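PDB 2REM: disulfide oxidoreductase from Xylella fastidiosa, which probably catalyses thiol-disulfide exchange in the periplasm, acting as a DsbA-type oxidoreductase built on the thioredoxin fold. Local coordinates for residues E9-I14 with V183-A188; R18-L23 with T61-V66; Q48-R53 with D174-T179; R76-A81 with R89-M94; P157-V160 with M166-G169. All blocks are in the same frame, centred on the assembly; numbering follows the deposited sequence.

Contact 1. Residues E9-I14 with V183-A188; sequences EDYVEI and VSRERA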
# COMPACT_ATOMS: atom_id res chain seq x y z
N GLU A 9 -8.84 -1.14 20.35
CA GLU A 9 -7.46 -1.02 20.88
C GLU A 9 -6.48 -1.41 19.81
O GLU A 9 -5.55 -0.67 19.51
CB GLU A 9 -7.21 -1.94 22.10
CG GLU A 9 -8.17 -1.87 23.23
CD GLU A 9 -7.75 -2.79 24.38
OE1 GLU A 9 -6.77 -3.56 24.18
OE2 GLU A 9 -8.39 -2.74 25.46
N ASP A 10 -6.70 -2.58 19.22
CA ASP A 10 -5.75 -3.16 18.29
C ASP A 10 -6.19 -3.05 16.84
O ASP A 10 -5.39 -3.16 15.93
CB ASP A 10 -5.51 -4.61 18.67
CG ASP A 10 -5.04 -4.74 20.10
OD1 ASP A 10 -3.94 -4.24 20.39
OD2 ASP A 10 -5.78 -5.28 20.94
N TYR A 11 -7.49 -2.87 16.63
CA TYR A 11 -8.00 -2.67 15.29
C TYR A 11 -9.35 -1.98 15.45
O TYR A 11 -9.93 -2.01 16.53
CB TYR A 11 -8.15 -4.01 14.51
CG TYR A 11 -9.19 -4.94 15.12
CD1 TYR A 11 -10.54 -4.88 14.71
CD2 TYR A 11 -8.84 -5.86 16.12
CE1 TYR A 11 -11.49 -5.73 15.29
CE2 TYR A 11 -9.79 -6.70 16.69
CZ TYR A 11 -11.12 -6.62 16.27
OH TYR A 11 -12.07 -7.44 16.84
N VAL A 12 -9.85 -1.39 14.37
CA VAL A 12 -11.21 -0.87 14.38
C VAL A 12 -11.94 -1.45 13.17
O VAL A 12 -11.33 -1.92 12.21
CB VAL A 12 -11.24 0.69 14.37
CG1 VAL A 12 -10.73 1.28 15.71
CG2 VAL A 12 -10.42 1.23 13.20
N GLU A 13 -13.25 -1.41 13.23
CA GLU A 13 -14.05 -1.93 12.17
C GLU A 13 -14.50 -0.77 11.32
O GLU A 13 -15.01 0.23 11.82
CB GLU A 13 -15.28 -2.70 12.69
CG GLU A 13 -15.93 -3.49 11.52
CD GLU A 13 -17.07 -4.40 11.93
OE1 GLU A 13 -17.80 -4.85 11.00
OE2 GLU A 13 -17.22 -4.68 13.14
N ILE A 14 -14.32 -0.94 10.01
CA ILE A 14 -14.73 0.04 9.02
C ILE A 14 -16.21 -0.18 8.68
O ILE A 14 -16.57 -1.24 8.18
CB ILE A 14 -13.85 -0.13 7.76
CG1 ILE A 14 -12.39 0.13 8.12
CG2 ILE A 14 -14.36 0.74 6.60
CD1 ILE A 14 -11.39 -0.61 7.22
N VAL A 183 -6.59 -12.10 10.06
CA VAL A 183 -6.57 -13.02 8.91
C VAL A 183 -7.04 -14.41 9.32
O VAL A 183 -7.87 -15.02 8.66
CB VAL A 183 -5.19 -13.10 8.24
CG1 VAL A 183 -5.13 -14.34 7.32
CG2 VAL A 183 -4.87 -11.80 7.45
N SER A 184 -6.53 -14.92 10.44
CA SER A 184 -6.98 -16.23 10.92
C SER A 184 -8.46 -16.25 11.26
O SER A 184 -9.15 -17.26 11.05
CB SER A 184 -6.17 -16.64 12.14
OG SER A 184 -4.85 -16.89 11.72
N ARG A 185 -8.92 -15.14 11.82
CA ARG A 185 -10.32 -15.03 12.21
C ARG A 185 -11.23 -15.02 10.97
O ARG A 185 -12.26 -15.66 10.98
CB ARG A 185 -10.55 -13.80 13.08
CG ARG A 185 -11.92 -13.82 13.74
CD ARG A 185 -12.14 -12.63 14.60
NE ARG A 185 -12.06 -11.37 13.86
CZ ARG A 185 -12.41 -10.21 14.39
NH1 ARG A 185 -12.89 -10.17 15.63
NH2 ARG A 185 -12.31 -9.09 13.68
N GLU A 186 -10.84 -14.30 9.93
CA GLU A 186 -11.53 -14.34 8.64
C GLU A 186 -11.53 -15.75 8.06
O GLU A 186 -12.55 -16.23 7.55
CB GLU A 186 -10.89 -13.39 7.63
CG GLU A 186 -11.06 -11.93 8.01
CD GLU A 186 -12.53 -11.58 8.27
OE1 GLU A 186 -12.93 -11.47 9.45
OE2 GLU A 186 -13.28 -11.44 7.29
N ARG A 187 -10.38 -16.40 8.15
CA ARG A 187 -10.26 -17.76 7.64
C ARG A 187 -11.22 -18.70 8.39
O ARG A 187 -11.95 -19.49 7.78
CB ARG A 187 -8.81 -18.21 7.77
CG ARG A 187 -8.54 -19.54 7.13
CD ARG A 187 -7.07 -19.85 7.17
NE ARG A 187 -6.29 -19.01 6.26
CZ ARG A 187 -5.28 -18.24 6.64
NH1 ARG A 187 -4.91 -18.18 7.91
NH2 ARG A 187 -4.62 -17.53 5.73
N ALA A 188 -11.26 -18.58 9.72
CA ALA A 188 -12.14 -19.41 10.52
C ALA A 188 -13.60 -19.12 10.20
O ALA A 188 -14.41 -20.03 10.09
CB ALA A 188 -11.86 -19.19 11.98
O HOH W 1 -14.54 -7.39 15.29

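Contact 2. Residues R18-L23 with T61-V66; sequences RPFAPL and TLVPAV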
# COMPACT_ATOMS: atom_id res chain seq x y z
N ARG A 18 -15.71 -2.41 2.47
CA ARG A 18 -15.66 -3.24 1.29
C ARG A 18 -14.21 -3.42 0.95
O ARG A 18 -13.42 -2.46 1.07
CB ARG A 18 -16.40 -2.59 0.11
CG ARG A 18 -17.92 -2.64 0.26
CD ARG A 18 -18.63 -1.76 -0.77
NE ARG A 18 -18.97 -2.46 -2.02
CZ ARG A 18 -18.17 -2.54 -3.09
NH1 ARG A 18 -16.96 -1.97 -3.09
NH2 ARG A 18 -18.59 -3.19 -4.17
N PRO A 19 -13.83 -4.64 0.55
CA PRO A 19 -12.42 -4.86 0.23
C PRO A 19 -12.05 -4.01 -0.96
O PRO A 19 -12.93 -3.58 -1.73
CB PRO A 19 -12.37 -6.34 -0.16
CG PRO A 19 -13.79 -6.67 -0.58
CD PRO A 19 -14.64 -5.87 0.35
N PHE A 20 -10.76 -3.77 -1.09
CA PHE A 20 -10.24 -3.03 -2.22
C PHE A 20 -10.62 -3.64 -3.59
O PHE A 20 -10.92 -2.92 -4.56
CB PHE A 20 -8.73 -2.93 -2.11
CG PHE A 20 -8.14 -2.03 -3.14
CD1 PHE A 20 -7.30 -2.55 -4.11
CD2 PHE A 20 -8.44 -0.66 -3.14
CE1 PHE A 20 -6.74 -1.73 -5.06
CE2 PHE A 20 -7.88 0.17 -4.08
CZ PHE A 20 -7.04 -0.37 -5.05
N ALA A 21 -10.59 -4.96 -3.65
CA ALA A 21 -11.08 -5.72 -4.80
C ALA A 21 -11.96 -6.87 -4.28
O ALA A 21 -11.78 -7.29 -3.14
CB ALA A 21 -9.92 -6.25 -5.56
N PRO A 22 -12.91 -7.38 -5.11
CA PRO A 22 -13.71 -8.52 -4.63
C PRO A 22 -12.83 -9.65 -4.07
O PRO A 22 -11.74 -9.91 -4.61
CB PRO A 22 -14.47 -8.97 -5.88
CG PRO A 22 -14.62 -7.71 -6.69
CD PRO A 22 -13.31 -6.97 -6.48
N LEU A 23 -13.28 -10.26 -2.99
CA LEU A 23 -12.46 -11.26 -2.29
C LEU A 23 -12.26 -12.53 -3.12
O LEU A 23 -11.14 -13.03 -3.23
CB LEU A 23 -13.04 -11.59 -0.92
CG LEU A 23 -13.00 -10.39 0.02
CD1 LEU A 23 -13.58 -10.74 1.37
CD2 LEU A 23 -11.59 -9.86 0.14
N THR A 61 -2.06 -6.77 -0.90
CA THR A 61 -2.16 -5.72 -1.90
C THR A 61 -1.64 -4.43 -1.32
O THR A 61 -1.97 -4.08 -0.19
CB THR A 61 -3.61 -5.55 -2.36
OG1 THR A 61 -4.04 -6.79 -2.93
CG2 THR A 61 -3.75 -4.42 -3.39
N LEU A 62 -0.80 -3.74 -2.08
CA LEU A 62 -0.39 -2.39 -1.72
C LEU A 62 -1.35 -1.40 -2.29
O LEU A 62 -1.73 -1.50 -3.48
CB LEU A 62 1.02 -2.09 -2.26
CG LEU A 62 2.13 -3.00 -1.75
CD1 LEU A 62 3.43 -2.53 -2.33
CD2 LEU A 62 2.20 -3.04 -0.22
N VAL A 63 -1.74 -0.43 -1.47
CA VAL A 63 -2.58 0.66 -1.93
C VAL A 63 -1.88 1.94 -1.50
O VAL A 63 -1.68 2.20 -0.30
CB VAL A 63 -4.04 0.59 -1.39
CG1 VAL A 63 -4.87 1.86 -1.77
CG2 VAL A 63 -4.74 -0.67 -1.89
N PRO A 64 -1.51 2.77 -2.49
CA PRO A 64 -0.81 3.97 -2.09
C PRO A 64 -1.78 4.94 -1.43
O PRO A 64 -2.97 4.98 -1.79
CB PRO A 64 -0.26 4.51 -3.42
CG PRO A 64 -1.19 4.02 -4.46
CD PRO A 64 -1.75 2.69 -3.94
N ALA A 65 -1.28 5.67 -0.44
CA ALA A 65 -2.00 6.70 0.25
C ALA A 65 -2.13 7.96 -0.61
O ALA A 65 -1.12 8.63 -0.95
CB ALA A 65 -1.32 7.04 1.61
N VAL A 66 -3.37 8.26 -0.95
CA VAL A 66 -3.71 9.46 -1.69
C VAL A 66 -4.22 10.44 -0.66
O VAL A 66 -5.43 10.55 -0.42
CB VAL A 66 -4.73 9.19 -2.81
CG1 VAL A 66 -5.08 10.48 -3.52
CG2 VAL A 66 -4.12 8.19 -3.82

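Contact 3. Residues Q48-R53 with D174-T179; sequences QAWGAR and DTLRIT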
# COMPACT_ATOMS: atom_id res chain seq x y z
N GLN A 48 7.05 -7.26 3.60
CA GLN A 48 7.20 -8.11 2.43
C GLN A 48 7.49 -9.53 2.86
O GLN A 48 6.96 -10.47 2.28
CB GLN A 48 8.25 -7.57 1.45
CG GLN A 48 7.88 -6.19 0.83
CD GLN A 48 6.66 -6.17 -0.12
OE1 GLN A 48 6.01 -5.13 -0.27
NE2 GLN A 48 6.35 -7.29 -0.77
N ALA A 49 8.30 -9.69 3.91
CA ALA A 49 8.60 -11.02 4.41
C ALA A 49 7.32 -11.70 4.89
O ALA A 49 7.08 -12.89 4.61
CB ALA A 49 9.63 -10.95 5.54
N TRP A 50 6.53 -10.94 5.64
CA TRP A 50 5.23 -11.40 6.12
C TRP A 50 4.35 -11.81 4.93
O TRP A 50 3.77 -12.88 4.93
CB TRP A 50 4.57 -10.29 6.95
CG TRP A 50 3.18 -10.64 7.40
CD1 TRP A 50 2.81 -11.21 8.59
CD2 TRP A 50 1.98 -10.45 6.66
NE1 TRP A 50 1.45 -11.36 8.63
CE2 TRP A 50 0.92 -10.91 7.46
CE3 TRP A 50 1.70 -9.93 5.39
CZ2 TRP A 50 -0.41 -10.88 7.02
CZ3 TRP A 50 0.39 -9.89 4.96
CH2 TRP A 50 -0.64 -10.38 5.78
N GLY A 51 4.31 -10.98 3.90
CA GLY A 51 3.53 -11.27 2.70
C GLY A 51 3.91 -12.61 2.09
O GLY A 51 3.04 -13.41 1.70
N ALA A 52 5.21 -12.89 2.04
CA ALA A 52 5.73 -14.12 1.43
C ALA A 52 5.44 -15.34 2.28
O ALA A 52 5.42 -16.46 1.77
CB ALA A 52 7.22 -13.99 1.20
N ARG A 53 5.23 -15.14 3.57
CA ARG A 53 4.91 -16.21 4.50
C ARG A 53 3.42 -16.64 4.48
O ARG A 53 3.06 -17.62 5.13
CB ARG A 53 5.24 -15.75 5.93
CG ARG A 53 6.70 -15.88 6.33
CD ARG A 53 6.87 -15.88 7.85
NE ARG A 53 6.14 -14.82 8.56
CZ ARG A 53 6.56 -13.56 8.71
NH1 ARG A 53 7.70 -13.15 8.16
NH2 ARG A 53 5.83 -12.70 9.40
N ASP A 174 3.64 -5.79 16.29
CA ASP A 174 2.27 -5.80 16.81
C ASP A 174 1.29 -5.70 15.64
O ASP A 174 0.27 -6.38 15.59
CB ASP A 174 2.11 -4.63 17.79
CG ASP A 174 0.76 -4.62 18.48
OD1 ASP A 174 0.18 -3.51 18.59
OD2 ASP A 174 0.28 -5.71 18.92
N THR A 175 1.60 -4.81 14.72
CA THR A 175 0.75 -4.63 13.55
C THR A 175 0.56 -5.95 12.81
O THR A 175 -0.57 -6.30 12.43
CB THR A 175 1.31 -3.55 12.63
OG1 THR A 175 1.13 -2.31 13.29
CG2 THR A 175 0.54 -3.49 11.33
N LEU A 176 1.65 -6.69 12.62
CA LEU A 176 1.62 -7.96 11.90
C LEU A 176 0.94 -9.06 12.71
O LEU A 176 0.22 -9.88 12.14
CB LEU A 176 3.02 -8.37 11.45
CG LEU A 176 3.57 -7.49 10.29
CD1 LEU A 176 4.92 -8.02 9.78
CD2 LEU A 176 2.58 -7.34 9.13
N ARG A 177 1.14 -9.04 14.02
CA ARG A 177 0.49 -9.99 14.92
C ARG A 177 -1.02 -9.78 14.90
O ARG A 177 -1.79 -10.73 14.89
CB ARG A 177 0.99 -9.85 16.35
CG ARG A 177 2.41 -10.40 16.59
CD ARG A 177 2.75 -10.31 18.08
NE ARG A 177 4.02 -9.62 18.30
CZ ARG A 177 4.15 -8.42 18.87
NH1 ARG A 177 3.07 -7.78 19.31
NH2 ARG A 177 5.35 -7.87 19.03
N ILE A 178 -1.45 -8.52 14.89
CA ILE A 178 -2.89 -8.23 14.90
C ILE A 178 -3.45 -8.64 13.54
O ILE A 178 -4.57 -9.17 13.46
CB ILE A 178 -3.16 -6.72 15.17
CG1 ILE A 178 -2.71 -6.31 16.57
CG2 ILE A 178 -4.64 -6.33 14.90
CD1 ILE A 178 -2.44 -4.80 16.65
N THR A 179 -2.68 -8.38 12.49
CA THR A 179 -3.09 -8.77 11.15
C THR A 179 -3.27 -10.29 11.08
O THR A 179 -4.27 -10.77 10.56
CB THR A 179 -2.06 -8.32 10.10
OG1 THR A 179 -1.89 -6.91 10.19
CG2 THR A 179 -2.53 -8.68 8.69

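Contact 4. Residues R76-A81 with R89-M94; sequences RAYLAA and RSHTAM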
# COMPACT_ATOMS: atom_id res chain seq x y z
N ARG A 76 0.76 8.26 -7.43
CA ARG A 76 0.69 8.12 -8.86
C ARG A 76 1.93 7.41 -9.42
O ARG A 76 1.82 6.59 -10.33
CB ARG A 76 0.44 9.50 -9.49
CG ARG A 76 -0.33 9.47 -10.76
CD ARG A 76 -0.64 10.89 -11.23
NE ARG A 76 -1.72 11.51 -10.46
CZ ARG A 76 -3.02 11.32 -10.65
NH1 ARG A 76 -3.87 11.99 -9.88
NH2 ARG A 76 -3.48 10.49 -11.62
N ALA A 77 3.11 7.71 -8.85
CA ALA A 77 4.34 7.02 -9.19
C ALA A 77 4.17 5.52 -8.98
O ALA A 77 4.47 4.73 -9.86
CB ALA A 77 5.50 7.52 -8.34
N TYR A 78 3.74 5.13 -7.79
CA TYR A 78 3.52 3.72 -7.51
C TYR A 78 2.61 3.08 -8.54
O TYR A 78 2.91 2.02 -9.07
CB TYR A 78 2.93 3.50 -6.11
CG TYR A 78 2.59 2.04 -5.94
CD1 TYR A 78 3.61 1.10 -5.70
CD2 TYR A 78 1.26 1.59 -6.05
CE1 TYR A 78 3.31 -0.26 -5.60
CE2 TYR A 78 0.95 0.23 -5.93
CZ TYR A 78 1.98 -0.68 -5.71
OH TYR A 78 1.68 -2.00 -5.59
N LEU A 79 1.46 3.70 -8.78
CA LEU A 79 0.48 3.14 -9.69
C LEU A 79 1.03 3.03 -11.11
O LEU A 79 0.81 2.03 -11.75
CB LEU A 79 -0.83 3.94 -9.68
CG LEU A 79 -1.48 3.91 -8.27
CD1 LEU A 79 -2.56 4.95 -8.20
CD2 LEU A 79 -2.05 2.54 -7.93
N ALA A 80 1.69 4.07 -11.60
CA ALA A 80 2.31 4.01 -12.93
C ALA A 80 3.34 2.87 -12.97
O ALA A 80 3.36 2.09 -13.90
CB ALA A 80 2.99 5.35 -13.27
N ALA A 81 4.16 2.76 -11.93
CA ALA A 81 5.15 1.67 -11.84
C ALA A 81 4.46 0.33 -11.90
O ALA A 81 4.92 -0.59 -12.57
CB ALA A 81 5.92 1.78 -10.55
N ARG A 89 9.84 -4.52 -8.38
CA ARG A 89 11.30 -4.50 -8.46
C ARG A 89 11.91 -3.16 -8.00
O ARG A 89 13.08 -3.10 -7.68
CB ARG A 89 11.76 -4.78 -9.88
CG ARG A 89 11.19 -3.77 -10.84
CD ARG A 89 11.73 -3.85 -12.23
NE ARG A 89 11.78 -5.19 -12.76
CZ ARG A 89 12.00 -5.47 -14.04
NH1 ARG A 89 12.18 -4.49 -14.92
NH2 ARG A 89 12.05 -6.74 -14.44
N SER A 90 11.12 -2.10 -7.99
CA SER A 90 11.68 -0.78 -7.68
C SER A 90 11.23 -0.27 -6.30
O SER A 90 11.62 0.83 -5.89
CB SER A 90 11.30 0.22 -8.78
OG SER A 90 9.90 0.43 -8.78
N HIS A 91 10.41 -1.05 -5.60
CA HIS A 91 9.67 -0.53 -4.43
C HIS A 91 10.61 -0.09 -3.30
O HIS A 91 10.54 1.05 -2.81
CB HIS A 91 8.71 -1.62 -3.92
CG HIS A 91 7.60 -1.08 -3.08
ND1 HIS A 91 7.37 -1.50 -1.79
CD2 HIS A 91 6.64 -0.17 -3.36
CE1 HIS A 91 6.32 -0.87 -1.30
NE2 HIS A 91 5.86 -0.05 -2.23
N THR A 92 11.48 -1.00 -2.90
CA THR A 92 12.53 -0.74 -1.90
C THR A 92 13.45 0.37 -2.37
O THR A 92 13.76 1.28 -1.61
CB THR A 92 13.36 -2.01 -1.65
OG1 THR A 92 12.48 -3.03 -1.14
CG2 THR A 92 14.50 -1.74 -0.66
N ALA A 93 13.85 0.30 -3.64
CA ALA A 93 14.71 1.33 -4.21
C ALA A 93 14.07 2.72 -4.16
O ALA A 93 14.75 3.74 -3.92
CB ALA A 93 15.09 0.96 -5.64
N MET A 94 12.76 2.79 -4.40
CA MET A 94 12.09 4.08 -4.31
C MET A 94 12.15 4.61 -2.87
O MET A 94 12.47 5.76 -2.66
CB MET A 94 10.65 4.05 -4.85
CG MET A 94 9.93 5.38 -4.65
SD MET A 94 10.72 6.76 -5.53
CE MET A 94 10.01 6.48 -7.13

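Contact 5. Residues P157-V160 with M166-G169; sequences PTIV and MVTG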
# COMPACT_ATOMS: atom_id res chain seq x y z
N PRO A 157 2.24 3.22 7.89
CA PRO A 157 1.45 2.24 7.15
C PRO A 157 0.16 1.88 7.88
O PRO A 157 0.11 1.89 9.11
CB PRO A 157 2.36 1.01 7.14
CG PRO A 157 3.20 1.15 8.37
CD PRO A 157 3.49 2.63 8.41
N THR A 158 -0.85 1.54 7.11
CA THR A 158 -2.09 1.06 7.70
C THR A 158 -2.47 -0.23 7.01
O THR A 158 -2.57 -0.30 5.78
CB THR A 158 -3.21 2.10 7.54
OG1 THR A 158 -2.92 3.21 8.37
CG2 THR A 158 -4.56 1.52 7.96
N ILE A 159 -2.67 -1.26 7.82
CA ILE A 159 -3.11 -2.55 7.34
C ILE A 159 -4.63 -2.66 7.47
O ILE A 159 -5.20 -2.31 8.53
CB ILE A 159 -2.43 -3.70 8.11
CG1 ILE A 159 -0.90 -3.62 7.97
CG2 ILE A 159 -3.02 -5.06 7.64
CD1 ILE A 159 -0.39 -3.75 6.53
N VAL A 160 -5.27 -3.12 6.39
CA VAL A 160 -6.71 -3.31 6.34
C VAL A 160 -7.01 -4.73 5.88
O VAL A 160 -6.55 -5.15 4.80
CB VAL A 160 -7.41 -2.31 5.39
CG1 VAL A 160 -8.95 -2.42 5.51
CG2 VAL A 160 -6.94 -0.87 5.62
N MET A 166 -9.31 -2.44 10.29
CA MET A 166 -8.13 -1.63 10.12
C MET A 166 -7.30 -1.76 11.38
O MET A 166 -7.75 -1.43 12.49
CB MET A 166 -8.53 -0.17 9.86
CG MET A 166 -7.35 0.78 9.77
SD MET A 166 -7.87 2.45 9.28
CE MET A 166 -9.08 2.94 10.51
N VAL A 167 -6.09 -2.26 11.19
CA VAL A 167 -5.18 -2.51 12.30
C VAL A 167 -4.74 -1.17 12.88
O VAL A 167 -4.48 -0.21 12.15
CB VAL A 167 -3.97 -3.34 11.84
CG1 VAL A 167 -2.99 -3.58 12.99
CG2 VAL A 167 -4.44 -4.70 11.29
N THR A 168 -4.65 -1.11 14.21
CA THR A 168 -4.14 0.06 14.89
C THR A 168 -3.09 -0.46 15.87
O THR A 168 -3.31 -0.52 17.09
CB THR A 168 -5.28 0.81 15.60
OG1 THR A 168 -5.87 -0.06 16.58
CG2 THR A 168 -6.36 1.24 14.60
N GLY A 169 -1.97 -0.89 15.30
CA GLY A 169 -0.90 -1.48 16.08
C GLY A 169 0.07 -0.45 16.64
O GLY A 169 0.16 0.68 16.15
O HOH W 2 -2.53 -0.50 10.53

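Contact 1. Residues E9-I14 with V183-A188
A chi1 of 65° sets CG of Tyr11 between its backbone N and carbonyl carbon, sending the ring off strand 11-13 toward helix 172-190. Arg185 comes from the opposite direction: its chain is extended as far as CD and then bends at chi3 (60°), which turns the guanidinium to the phenol end. In this thioredoxin fold strand 11-13 is an edge strand of the central sheet, and the pair joins that edge to the last helix of the chain. Side chains alone bridge the gap, since the nearest CA atoms, those of Tyr11 and Val183, are 12.2 Å apart. Ring and guanidinium planes stand 81° from each other, far from a parallel stack. Tyr11 OH lies 3.1 Å from Arg185 NH1, while Arg185 NH2 is 3.8 Å from Tyr11 CE1. Other partners hold both residues: the guanidinium makes a cation-pi contact with Tyr165, and the Tyr11 side chain touches Pro5, Tyr181 and Leu182. The nearby carboxylate of Glu13 is engaged by Arg164. One water, in the plane of the Tyr11 ring at its edge, links the two groups: it lies 2.9 Å from Tyr11 OH and accepts a weak hydrogen bond of 3.2 Å from Arg185 NH2.

Contact 2. Residues R18-L23 with T61-V66
Strand 58-64, an outermost strand of the central sheet, is met here by the irregular loop that precedes strand 27-33: Phe20 of the loop lays its ring over Val63 of the strand. The methyl CG2 of Val63 sits 3.6 Å from the centroid of the Phe20 ring and only 1° off the ring normal, a CH-pi contact with almost no offset. The evidence for this centring is that the distance from Val63 CG2 is 3.9 Å to each of the six ring carbons of Phe20. In Val63 it is CG1 that stands anti to the backbone N (chi1 173°); CG2 lies beside that N and is the branch presented to the ring. The second methyl stays at the border, with Val63 CG1 4.2 Å from Phe20 CE2. Thr61, two residues back on the same side of the strand, adds its CG2 at 4.1 Å from Phe20 CD1. Strands 27-33 and 58-64 run parallel and are joined through helix 38-52, the beta-alpha-beta crossover of the thioredoxin fold, and the loop packs against its second strand. The loop backbone is held by Glu28, whose OE1 and OE2 accept from the N atoms of Phe20 and Ala21, and by Arg59, bonded to Pro22 O. Tyr147 of helix 135-151 meets the Phe20 ring edge-to-face and also touches Val63.

Contact 3. Residues Q48-R53 with D174-T179
Trp50 and Leu176 form the tight half of this contact. Leu176 CD1 closes to 3.6 Å from Trp50 CB, while its sister methyl CD2 lies over the indole, 3.9 Å from the centroid of the five-membered ring and 13° off its normal, a CH-pi contact. Both leucine methyls lie on the same side of the indole plane, CD1 nearer the CB stem and CD2 above the five-membered ring. At the far end of the indole, Thr179 CG2 comes to 3.5 Å from Trp50 CZ2. Trp50 reaches both residues because its CG is anti to the backbone N (chi1 176°), which directs the ring from helix 38-52 to helix 172-190. These two helices of the thioredoxin fold lie side by side on one face of the central sheet, where Trp50 and Thr179 both touch Val29 of strand 27-33. The indole nitrogen NE1 is satisfied by Asp180 OD1. Thr179 keeps its methyl toward the indole while its OG1 donates to Thr175 O at 2.7 Å, with a C=O...donor angle of 140°; that oxygen is also bonded by Thr179 N, from the other face of its plane. The solvent side is much looser. The exposed Arg53 comes no closer than 4.8 Å to segment 174-179 and instead lays its guanidinium over the CA of Trp50. Arg177, also exposed, leaves its helix on the side away from segment 48-53, and its NH1 forms a long salt bridge with Asp174 OD2 at 3.5 Å.

Contact 4. Residues R76-A81 with R89-M94
Between segments 76-81 and 89-94, Tyr78 and His91 are the one pair within 4.5 Å, and the tyrosine can be followed outward atom by atom. From CB, the CG atom stands anti to the backbone N (chi1 174°), which carries the ring outward until its CD1-CE1 side meets the imidazole. On that side of the ring's long axis, CD1 and CE1 of Tyr78 each lie 4.0 Å from the imidazole carbon modelled as His91 CD2. That imidazole is probably turned over, so the identity of the touching ring atom carries no weight, whereas the ring position does. The centroids of Tyr78 and His91 are 5.8 Å apart with planes at 70°, an oblique encounter of two aromatic rings. Across the ring, Tyr78 CD2 packs on Pro64 CG. At the tip, Tyr78 OH reaches Leu62 CB. Beside the aromatic pair the helices approach less closely: Ala81 CB is 4.6 Å from Ser90 OG, and Ala77 CB is 4.8 Å from Met94 CE. Helix 87-101 is kinked here, the N atoms of Thr92 and Ala93 lacking bonds to the preceding turn. Both rings meet Phe33 edge-to-face, and His91 lies near, without touching, the CxxC cysteines Cys37 and Cys40, the predicted redox pair, which are not joined here. The contact therefore sits where two helices of the DsbA-type helical region back onto strand 58-64 and the end of strand 27-33, with helix 111-119 touching Ala81, Ser90 and Met94.

Contact 5. Residues P157-V160 with M166-G169
Side chains sort to two faces across this antiparallel pair of strands, Val160 and Met166 on one, Ile159 and Val167 on the other. Val160 and Met166 are a non-hydrogen-bonded pair with CA atoms 4.4 Å apart. Met166 has CG anti to its backbone N (chi1 175°), which lays the chain against Thr158; CG2 of Thr158 presses to 3.4 Å from Met166 CG, tighter than usual, before a bend at chi3 carries the methionine CE off. Ile159 and Val167 run alongside each other in the same direction, with Ile159 CB 3.9 Å from Val167 CG2, and both pack on Thr179 of helix 172-190. One direct bond joins their backbones: Val167 N donates to Ile159 O at 2.8 Å, with an N-H...O angle of 162°. The complementary bond is replaced by a water that accepts from Ile159 N at 2.8 Å and donates to Val167 O at 2.6 Å. Ile159 N and Val167 O are 4.8 Å apart, too far for a direct bond, and the water bridges that gap. Thr158 turns its hydroxyl to Gly155 O. Just ahead, Pro157 follows a cis peptide bond and touches His39 and Cys40 at the start of helix 38-52. A cis-proline facing the CxxC helix and leading into a beta hairpin is a hallmark of the thioredoxin fold.

In the fold
Contacts 1, 2 and 5 each use strands of the five-strand sheet, whose order is 11-13, 165-167, 158-161, 27-33, 58-64, while contact 3 joins two helices packed on one face of it. Contacts 1 and 2 take its two outermost strands, and contact 5 is the hairpin beside strand 11-13, its centre about 10 Å from that of contact 1. Contacts 1 and 3 share helix 172-190, with centres about 13 Å apart. Contact 4 belongs to the helical side, about 29 Å between centres from contact 1, and reaches the sheet through Leu62 and Pro64 of contact 2. Along the chain contact 1 encloses all the others, contact 3 encloses 4 and 5, and contacts 2 and 3 interleave, so chain termini and inserted helices are built onto one thioredoxin core.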